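Local coordinates for protein 1,3-alpha-isomaltosidase (Kribbella flavida DSM 17836, PDB 5X3I) that hydrolyses the alpha-1,3-glucosidic linkages of the cyclic tetrasaccharide cyclobis-(1-6)-alpha-nigerosyl to give isomaltose, at residues A[158-163]-A[175-179]; A[205-209]-A[220-225]; A[292-298]-A[513-517]. The protein carries 1 engineered substitution. All coordinates share one frame; numbering follows the deposited sequence.

In the fold
The three contacts follow one another along the chain without overlapping. Interactions 1 and 2 lie in the N-terminal beta domain of this family 31 glycoside hydrolase, with centres about 23 Å apart. Interaction 1 is a surface hairpin away from the active site. Interaction 2 lies close to the catalytic centre. Its Tyr-221 side chain is about 3 Å from that of Glu-474, probably an active-site residue, and about 4 Å from that of Asp-536, the inferred proton donor. Interaction 3 belongs to the TIM barrel, its centre about 24 Å from that of interaction 2 and about 41 Å from that of interaction 1. The position inferred to be the nucleophile carries an engineered alanine, Ala-471.

Interaction 1 (A[158-163]-A[175-179]); sequences RVRGVE and RFRLQ. With SO4 (sulfate ion), chain L.
Strands 159-163 and 175-179 run antiparallel at 161°, their axes 4.7 Å apart at the closest point. Val-159 faces Leu-178 in a non-hydrogen-bonded pair. Arg-160 with Arg-177 and Glu-163 with Arg-175 are hydrogen-bonded pairs, and the register slips by one residue between them, a beta bulge at Gly-161 and Val-162. The two strands form a beta hairpin in a six-stranded antiparallel sheet of the N-terminal domain.

On one face, Glu-163 OE2 collects both arginines. Arg-175 comes side-on, with NE 2.8 Å from Glu-163 OE2 and NH2 also bonded to it. Arg-177 comes end-on, with NH2 2.9 Å from Glu-163 OE2 and NH1 a little farther. The two guanidinium groups come from opposite sides of the carboxylate plane and clasp OE2 between them. Arg-177 bends at chi2 (82°), which brings its NH2 back over the bulge, 2.8 Å from Gly-161 O. Farther along this face, Arg-160 CD lies 3.2 Å from Gln-179 OE1.

On the other face, Val-159 CG2 meets Leu-178 CD2 at 3.7 Å. Val-159 CG1 and Val-162 CG2 both approach Phe-176 CB. A sulfate, probably from the crystallisation liquor, accepts a bond at O2 from Gly-161 N.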
loop_
_atom_site.group_PDB
_atom_site.type_symbol
_atom_site.label_atom_id
_atom_site.label_comp_id
_atom_site.label_asym_id
_atom_site.label_seq_id
_atom_site.Cartn_x
_atom_site.Cartn_y
_atom_site.Cartn_z
ATOM N N ARG A 158 2.091 20.168 24.508
ATOM C CA ARG A 158 2.641 18.856 24.207
ATOM C C ARG A 158 3.911 18.961 23.370
ATOM O O ARG A 158 4.739 18.058 23.381
ATOM C CB ARG A 158 1.604 17.989 23.489
ATOM C CG ARG A 158 0.473 17.509 24.387
ATOM C CD ARG A 158 -0.377 16.455 23.693
ATOM N NE ARG A 158 -1.112 15.637 24.654
ATOM C CZ ARG A 158 -2.395 15.800 24.928
ATOM N NH1 ARG A 158 -3.085 16.738 24.303
ATOM N NH2 ARG A 158 -2.991 15.017 25.814
ATOM N N VAL A 159 4.066 20.070 22.655
ATOM C CA VAL A 159 5.198 20.245 21.749
ATOM C C VAL A 159 6.389 20.946 22.408
ATOM O O VAL A 159 6.246 22.009 23.001
ATOM C CB VAL A 159 4.787 21.043 20.497
ATOM C CG1 VAL A 159 6.005 21.399 19.663
ATOM C CG2 VAL A 159 3.792 20.252 19.668
ATOM N N ARG A 160 7.561 20.332 22.292
ATOM C CA ARG A 160 8.801 20.909 22.792
ATOM C C ARG A 160 9.948 20.717 21.807
ATOM O O ARG A 160 9.853 19.921 20.875
ATOM C CB ARG A 160 9.172 20.291 24.138
ATOM C CG ARG A 160 8.322 20.778 25.296
ATOM C CD ARG A 160 8.889 20.290 26.615
ATOM N NE ARG A 160 8.642 21.236 27.698
ATOM C CZ ARG A 160 9.182 21.137 28.908
ATOM N NH1 ARG A 160 8.906 22.042 29.836
ATOM N NH2 ARG A 160 10.001 20.132 29.187
ATOM N N GLY A 161 11.031 21.456 22.023
ATOM C CA GLY A 161 12.255 21.268 21.271
ATOM C C GLY A 161 12.119 21.477 19.780
ATOM O O GLY A 161 12.630 20.692 18.989
ATOM N N VAL A 162 11.432 22.542 19.397
ATOM C CA VAL A 162 11.235 22.848 17.994
ATOM C C VAL A 162 12.534 23.317 17.354
ATOM O O VAL A 162 13.198 24.211 17.873
ATOM C CB VAL A 162 10.164 23.927 17.806
ATOM C CG1 VAL A 162 10.064 24.330 16.354
ATOM C CG2 VAL A 162 8.824 23.434 18.322
ATOM N N GLU A 163 12.897 22.713 16.231
ATOM C CA GLU A 163 14.065 23.152 15.487
ATOM C C GLU A 163 13.863 23.049 13.979
ATOM O O GLU A 163 12.970 22.345 13.500
ATOM C CB GLU A 163 15.297 22.358 15.912
ATOM C CG GLU A 163 15.118 20.856 15.915
ATOM C CD GLU A 163 16.362 20.136 16.388
ATOM O OE1 GLU A 163 17.390 20.816 16.574
ATOM O OE2 GLU A 163 16.315 18.898 16.576
ATOM N N ARG A 175 11.465 20.047 12.845
ATOM C CA ARG A 175 11.565 18.928 13.767
ATOM C C ARG A 175 11.094 19.340 15.162
ATOM O O ARG A 175 11.305 20.476 15.579
ATOM C CB ARG A 175 12.994 18.399 13.813
ATOM C CG ARG A 175 13.188 17.212 14.725
ATOM C CD ARG A 175 14.374 16.369 14.291
ATOM N NE ARG A 175 15.651 16.977 14.642
ATOM C CZ ARG A 175 16.825 16.543 14.200
ATOM N NH1 ARG A 175 16.886 15.507 13.375
ATOM N NH2 ARG A 175 17.941 17.149 14.577
ATOM N N PHE A 176 10.448 18.422 15.874
ATOM C CA PHE A 176 9.962 18.711 17.214
ATOM C C PHE A 176 9.692 17.445 18.006
ATOM O O PHE A 176 9.798 16.336 17.488
ATOM C CB PHE A 176 8.695 19.567 17.149
ATOM C CG PHE A 176 7.542 18.912 16.430
ATOM C CD1 PHE A 176 7.389 19.059 15.063
ATOM C CD2 PHE A 176 6.605 18.166 17.125
ATOM C CE1 PHE A 176 6.326 18.464 14.396
ATOM C CE2 PHE A 176 5.544 17.569 16.466
ATOM C CZ PHE A 176 5.409 17.719 15.097
ATOM N N ARG A 177 9.312 17.620 19.262
ATOM C CA ARG A 177 9.136 16.494 20.162
ATOM C C ARG A 177 7.759 16.545 20.798
ATOM O O ARG A 177 7.310 17.595 21.244
ATOM C CB ARG A 177 10.209 16.480 21.255
ATOM C CG ARG A 177 11.575 15.944 20.834
ATOM C CD ARG A 177 12.396 17.005 20.140
ATOM N NE ARG A 177 13.752 16.555 19.840
ATOM C CZ ARG A 177 14.611 17.236 19.091
ATOM N NH1 ARG A 177 15.823 16.750 18.865
ATOM N NH2 ARG A 177 14.258 18.398 18.557
ATOM N N LEU A 178 7.084 15.405 20.818
ATOM C CA LEU A 178 5.824 15.296 21.530
ATOM C C LEU A 178 6.077 14.558 22.826
ATOM O O LEU A 178 6.730 13.525 22.831
ATOM C CB LEU A 178 4.767 14.573 20.689
ATOM C CG LEU A 178 4.297 15.263 19.413
ATOM C CD1 LEU A 178 3.378 14.343 18.630
ATOM C CD2 LEU A 178 3.588 16.560 19.736
ATOM N N GLN A 179 5.556 15.094 23.921
ATOM C CA GLN A 179 5.772 14.510 25.233
ATOM C C GLN A 179 4.951 13.243 25.450
ATOM O O GLN A 179 3.740 13.244 25.286
ATOM C CB GLN A 179 5.448 15.530 26.325
ATOM C CG GLN A 179 6.607 15.822 27.262
ATOM C CD GLN A 179 7.720 16.601 26.585
ATOM O OE1 GLN A 179 7.463 17.510 25.795
ATOM N NE2 GLN A 179 8.963 16.243 26.885
HETATM S S SO4 L . 11.600 23.837 24.598
HETATM O O1 SO4 L . 11.222 22.727 25.464
HETATM O O2 SO4 L . 10.656 23.952 23.494
HETATM O O3 SO4 L . 11.585 25.082 25.358
HETATM O O4 SO4 L . 12.942 23.595 24.082
#

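Interaction 2 (A[205-209]-A[220-225]); sequences AVVFE and TYLPMP
Pro-223 lies against Ala-205, Val-206 and Val-207, where the loop 205-209 passes the start of strand 223-230. This is part of the N-terminal beta domain of the family 31 enzyme, next to the catalytic centre. The prolyl ring does most of the apolar touching. Its CG sits against the backbone, with Pro-223 CG 3.5 Å from Val-206 C. Its CB meets the methyl of Ala-205, with Pro-223 CB to Ala-205 CB at 3.8 Å. The third ring carbon meets a branch of Val-207, the two side chains crossing at about a right angle. With chi1 at 174°, the two methyls of Val-207 divide the work: CG2 goes to Pro-223 CD, and CG1 rests 3.8 Å from Tyr-221 O.

The backbones are joined loosely. Phe-208 N gives a weak bond to Thr-220 O at 3.4 Å. Water 1 spans the same gap, donating to Val-206 O and accepting from Thr-220 N. Thr-220 OG1 takes the N-H of Leu-222 in an ST turn and also bonds Glu-191 O, so the hydroxyl ties this bend to a neighbouring loop.

Tyr-221 starts out away from the loop, but its ring returns to it. Chi1 of -50° sets CG beside the backbone N, and the ring then runs past the Glu-209 stem, with Glu-209 CG 3.8 Å from Tyr-221 CE1. The Glu-209 chain is extended, and its carboxylate plane is 26° from the ring plane. Tyr-221 OH also accepts from Asp-536 N, which fixes the phenol beside the inferred proton donor. Water 2 lies in the ring plane at the edge; it accepts from Tyr-221 OH at 2.7 Å and donates to Glu-209 OE2 at 3.0 Å.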
loop_
_atom_site.group_PDB
_atom_site.type_symbol
_atom_site.label_atom_id
_atom_site.label_comp_id
_atom_site.label_asym_id
_atom_site.label_seq_id
_atom_site.Cartn_x
_atom_site.Cartn_y
_atom_site.Cartn_z
ATOM N N ALA A 205 6.968 8.123 7.077
ATOM C CA ALA A 205 5.769 7.972 6.281
ATOM C C ALA A 205 6.010 8.446 4.866
ATOM O O ALA A 205 5.979 9.647 4.593
ATOM C CB ALA A 205 4.640 8.754 6.913
ATOM N N VAL A 206 6.162 7.493 3.954
ATOM C CA VAL A 206 6.275 7.797 2.542
ATOM C C VAL A 206 5.763 6.601 1.736
ATOM O O VAL A 206 6.086 5.447 2.034
ATOM C CB VAL A 206 7.740 8.157 2.142
ATOM C CG1 VAL A 206 8.716 7.032 2.492
ATOM C CG2 VAL A 206 7.826 8.507 0.676
ATOM N N VAL A 207 5.024 6.885 0.674
ATOM C CA VAL A 207 4.455 5.815 -0.128
ATOM C C VAL A 207 5.578 5.126 -0.873
ATOM O O VAL A 207 6.352 5.770 -1.575
ATOM C CB VAL A 207 3.407 6.340 -1.119
ATOM C CG1 VAL A 207 2.949 5.224 -2.050
ATOM C CG2 VAL A 207 2.233 6.941 -0.364
ATOM N N PHE A 208 5.679 3.818 -0.703
ATOM C CA PHE A 208 6.731 3.072 -1.375
ATOM C C PHE A 208 6.282 1.662 -1.675
ATOM O O PHE A 208 5.616 1.041 -0.849
ATOM C CB PHE A 208 7.993 3.040 -0.504
ATOM C CG PHE A 208 9.111 2.226 -1.077
ATOM C CD1 PHE A 208 9.839 2.690 -2.155
ATOM C CD2 PHE A 208 9.444 1.005 -0.526
ATOM C CE1 PHE A 208 10.880 1.952 -2.674
ATOM C CE2 PHE A 208 10.477 0.256 -1.043
ATOM C CZ PHE A 208 11.198 0.726 -2.114
ATOM N N GLU A 209 6.686 1.133 -2.820
ATOM C CA GLU A 209 6.412 -0.263 -3.068
ATOM C C GLU A 209 7.615 -1.071 -2.630
ATOM O O GLU A 209 8.625 -1.122 -3.311
ATOM C CB GLU A 209 6.127 -0.545 -4.546
ATOM C CG GLU A 209 6.004 -2.055 -4.797
ATOM C CD GLU A 209 6.156 -2.486 -6.251
ATOM O OE1 GLU A 209 6.361 -1.653 -7.148
ATOM O OE2 GLU A 209 6.047 -3.696 -6.495
ATOM N N THR A 220 6.051 0.614 4.014
ATOM C CA THR A 220 4.648 0.393 3.711
ATOM C C THR A 220 4.159 1.061 2.423
ATOM O O THR A 220 4.636 2.114 2.032
ATOM C CB THR A 220 3.772 0.867 4.897
ATOM O OG1 THR A 220 2.386 0.633 4.623
ATOM C CG2 THR A 220 3.996 2.351 5.171
ATOM N N TYR A 221 3.153 0.447 1.809
ATOM C CA TYR A 221 2.436 1.045 0.694
ATOM C C TYR A 221 1.470 2.146 1.141
ATOM O O TYR A 221 1.022 2.949 0.339
ATOM C CB TYR A 221 1.599 0.005 -0.053
ATOM C CG TYR A 221 2.242 -1.294 -0.477
ATOM C CD1 TYR A 221 2.779 -1.433 -1.738
ATOM C CD2 TYR A 221 2.205 -2.404 0.345
ATOM C CE1 TYR A 221 3.297 -2.624 -2.158
ATOM C CE2 TYR A 221 2.714 -3.603 -0.063
ATOM C CZ TYR A 221 3.269 -3.708 -1.314
ATOM O OH TYR A 221 3.791 -4.897 -1.733
ATOM N N LEU A 222 1.095 2.130 2.409
ATOM C CA LEU A 222 -0.010 2.960 2.865
ATOM C C LEU A 222 0.305 3.638 4.203
ATOM O O LEU A 222 -0.279 3.293 5.221
ATOM C CB LEU A 222 -1.284 2.116 2.990
ATOM C CG LEU A 222 -2.632 2.783 2.668
ATOM C CD1 LEU A 222 -3.795 1.762 2.698
ATOM C CD2 LEU A 222 -2.938 3.986 3.552
ATOM N N PRO A 223 1.266 4.571 4.205
ATOM C CA PRO A 223 1.583 5.322 5.427
ATOM C C PRO A 223 0.597 6.449 5.687
ATOM O O PRO A 223 0.011 6.927 4.728
ATOM C CB PRO A 223 2.968 5.890 5.131
ATOM C CG PRO A 223 2.942 6.149 3.670
ATOM C CD PRO A 223 2.047 5.058 3.054
ATOM N N MET A 224 0.435 6.867 6.943
ATOM C CA MET A 224 -0.185 8.157 7.260
ATOM C C MET A 224 0.558 8.867 8.412
ATOM O O MET A 224 0.928 8.230 9.381
ATOM C CB MET A 224 -1.652 7.999 7.662
ATOM C CG MET A 224 -2.520 7.168 6.739
ATOM S SD MET A 224 -4.221 7.169 7.331
ATOM C CE MET A 224 -4.926 5.977 6.167
ATOM N N PRO A 225 0.704 10.196 8.338
ATOM C CA PRO A 225 1.354 10.912 9.446
ATOM C C PRO A 225 0.380 11.113 10.600
ATOM O O PRO A 225 0.028 12.234 10.928
ATOM C CB PRO A 225 1.747 12.242 8.817
ATOM C CG PRO A 225 0.727 12.463 7.750
ATOM C CD PRO A 225 0.374 11.095 7.221
HETATM O O HOH W 1 7.345 3.131 3.204
HETATM O O HOH W 2 5.000 -5.202 -4.095
#

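Interaction 3 (A[292-298]-A[513-517]); sequences EELPGWV and KAPVT
Pro-515, Ala-514 and Val-516 form a short apolar ridge that meets side chains of 292-298. The contact belongs to the TIM barrel. The loop 292-298 leads toward strand 302-304. The loop 513-517 leads from helix 496-510 into strand 517-519. Pro-515 is the centre of an inverse gamma turn, with Val-516 N bonded to Ala-514 O. The turn sets Ala-514 and Val-516 toward the other segment, with the Pro-515 ring beside them.

Two side chains meet the Pro-515 ring. Glu-292 comes obliquely with its carboxylate, its CD 3.8 Å from Pro-515 CG and both oxygens close to the same carbon. Its CG lies between the backbone N and the carbonyl carbon (chi1 65°), and the chain is extended beyond, which carries the carboxylate across to the ring. Glu-292 OE1 also makes a salt bridge with Arg-509 of helix 496-510. With an alanine here the carboxylate is gone, and Arg-509 is likely to lose its salt-bridge mate while the Pro-515 ring loses cover at CG. Leu-294 also crosses the ring at a slant, its CD2 4.1 Å from Pro-515 CG.

Pro-295 meets the methyl of Ala-514 closely. Pro-295 CD to Ala-514 CB is 3.5 Å, tighter than usual for two carbons, and Pro-295 CG comes equally near.

Trp-297 and Val-516 approach from opposite directions. The indole has chi1 at 63°, which brings its six-membered ring to the valine. Val-298 CG1 lies over one face of this indole, toward the rim. Lys-388 makes a cation-pi contact with Trp-297, and Ile-531 of strand 531-533 touches Leu-294, Val-298 and Val-516. The two methyls of Val-516 share the indole: CG1 is 3.9 Å from Trp-297 CH2, and CG2 is 3.8 Å from Trp-297 CZ2.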
loop_
_atom_site.group_PDB
_atom_site.type_symbol
_atom_site.label_atom_id
_atom_site.label_comp_id
_atom_site.label_asym_id
_atom_site.label_seq_id
_atom_site.Cartn_x
_atom_site.Cartn_y
_atom_site.Cartn_z
ATOM N N GLU A 292 -17.411 4.954 3.227
ATOM C CA GLU A 292 -18.845 4.901 3.022
ATOM C C GLU A 292 -19.208 3.429 2.949
ATOM O O GLU A 292 -18.347 2.591 2.661
ATOM C CB GLU A 292 -19.272 5.649 1.758
ATOM C CG GLU A 292 -18.759 5.071 0.450
ATOM C CD GLU A 292 -19.216 5.876 -0.772
ATOM O OE1 GLU A 292 -18.469 6.760 -1.238
ATOM O OE2 GLU A 292 -20.326 5.618 -1.276
ATOM N N GLU A 293 -20.459 3.107 3.265
ATOM C CA GLU A 293 -20.888 1.722 3.298
ATOM C C GLU A 293 -20.803 1.137 1.900
ATOM O O GLU A 293 -21.337 1.695 0.957
ATOM C CB GLU A 293 -22.323 1.596 3.834
ATOM C CG GLU A 293 -22.485 2.014 5.273
ATOM C CD GLU A 293 -23.931 2.011 5.730
ATOM O OE1 GLU A 293 -24.796 1.451 5.027
ATOM O OE2 GLU A 293 -24.210 2.578 6.797
ATOM N N LEU A 294 -20.069 0.044 1.782
ATOM C CA LEU A 294 -20.008 -0.730 0.560
ATOM C C LEU A 294 -21.060 -1.864 0.583
ATOM O O LEU A 294 -21.525 -2.251 1.651
ATOM C CB LEU A 294 -18.590 -1.270 0.363
ATOM C CG LEU A 294 -17.498 -0.185 0.296
ATOM C CD1 LEU A 294 -16.135 -0.836 0.160
ATOM C CD2 LEU A 294 -17.755 0.769 -0.848
ATOM N N PRO A 295 -21.431 -2.394 -0.594
ATOM C CA PRO A 295 -22.408 -3.492 -0.606
ATOM C C PRO A 295 -21.940 -4.706 0.172
ATOM O O PRO A 295 -20.743 -5.009 0.233
ATOM C CB PRO A 295 -22.547 -3.839 -2.097
ATOM C CG PRO A 295 -22.088 -2.638 -2.817
ATOM C CD PRO A 295 -21.009 -2.027 -1.951
ATOM N N GLY A 296 -22.905 -5.406 0.743
ATOM C CA GLY A 296 -22.645 -6.595 1.532
ATOM C C GLY A 296 -21.837 -7.665 0.832
ATOM O O GLY A 296 -21.125 -8.408 1.494
ATOM N N TRP A 297 -21.923 -7.739 -0.496
ATOM C CA TRP A 297 -21.226 -8.810 -1.215
ATOM C C TRP A 297 -19.699 -8.752 -1.091
ATOM O O TRP A 297 -19.044 -9.764 -1.317
ATOM C CB TRP A 297 -21.612 -8.843 -2.709
ATOM C CG TRP A 297 -21.264 -7.627 -3.547
ATOM C CD1 TRP A 297 -22.117 -6.639 -3.945
ATOM C CD2 TRP A 297 -19.986 -7.305 -4.128
ATOM N NE1 TRP A 297 -21.454 -5.718 -4.723
ATOM C CE2 TRP A 297 -20.145 -6.105 -4.850
ATOM C CE3 TRP A 297 -18.733 -7.915 -4.111
ATOM C CZ2 TRP A 297 -19.098 -5.502 -5.530
ATOM C CZ3 TRP A 297 -17.695 -7.315 -4.802
ATOM C CH2 TRP A 297 -17.882 -6.125 -5.497
ATOM N N VAL A 298 -19.132 -7.600 -0.710
ATOM C CA VAL A 298 -17.672 -7.524 -0.560
ATOM C C VAL A 298 -17.209 -8.420 0.582
ATOM O O VAL A 298 -16.042 -8.798 0.645
ATOM C CB VAL A 298 -17.144 -6.071 -0.316
ATOM C CG1 VAL A 298 -17.644 -5.137 -1.390
ATOM C CG2 VAL A 298 -17.506 -5.560 1.080
ATOM N N LYS A 513 -22.923 2.461 -9.823
ATOM C CA LYS A 513 -22.451 1.330 -9.040
ATOM C C LYS A 513 -21.621 1.787 -7.846
ATOM O O LYS A 513 -21.079 2.875 -7.852
ATOM C CB LYS A 513 -21.626 0.382 -9.901
ATOM C CG LYS A 513 -22.387 -0.207 -11.070
ATOM C CD LYS A 513 -21.598 -1.293 -11.746
ATOM C CE LYS A 513 -22.030 -2.659 -11.263
ATOM N NZ LYS A 513 -21.566 -3.717 -12.182
ATOM N N ALA A 514 -21.531 0.945 -6.830
ATOM C CA ALA A 514 -20.741 1.252 -5.638
ATOM C C ALA A 514 -19.251 1.369 -5.961
ATOM O O ALA A 514 -18.744 0.661 -6.826
ATOM C CB ALA A 514 -20.961 0.206 -4.585
ATOM N N PRO A 515 -18.546 2.274 -5.253
ATOM C CA PRO A 515 -17.153 2.593 -5.580
ATOM C C PRO A 515 -16.215 1.507 -5.091
ATOM O O PRO A 515 -15.386 1.774 -4.215
ATOM C CB PRO A 515 -16.909 3.910 -4.831
ATOM C CG PRO A 515 -17.792 3.793 -3.610
ATOM C CD PRO A 515 -19.034 3.053 -4.101
ATOM N N VAL A 516 -16.317 0.305 -5.649
ATOM C CA VAL A 516 -15.495 -0.749 -5.129
ATOM C C VAL A 516 -14.212 -0.753 -5.943
ATOM O O VAL A 516 -14.136 -1.366 -6.984
ATOM C CB VAL A 516 -16.212 -2.143 -5.242
ATOM C CG1 VAL A 516 -15.315 -3.265 -4.758
ATOM C CG2 VAL A 516 -17.533 -2.147 -4.477
ATOM N N THR A 517 -13.162 -0.212 -5.339
ATOM C CA THR A 517 -11.812 -0.246 -5.865
ATOM C C THR A 517 -11.105 -1.129 -4.853
ATOM O O THR A 517 -11.570 -1.262 -3.724
ATOM C CB THR A 517 -11.133 1.168 -5.966
ATOM O OG1 THR A 517 -11.325 1.883 -4.744
ATOM C CG2 THR A 517 -11.725 1.993 -7.103
#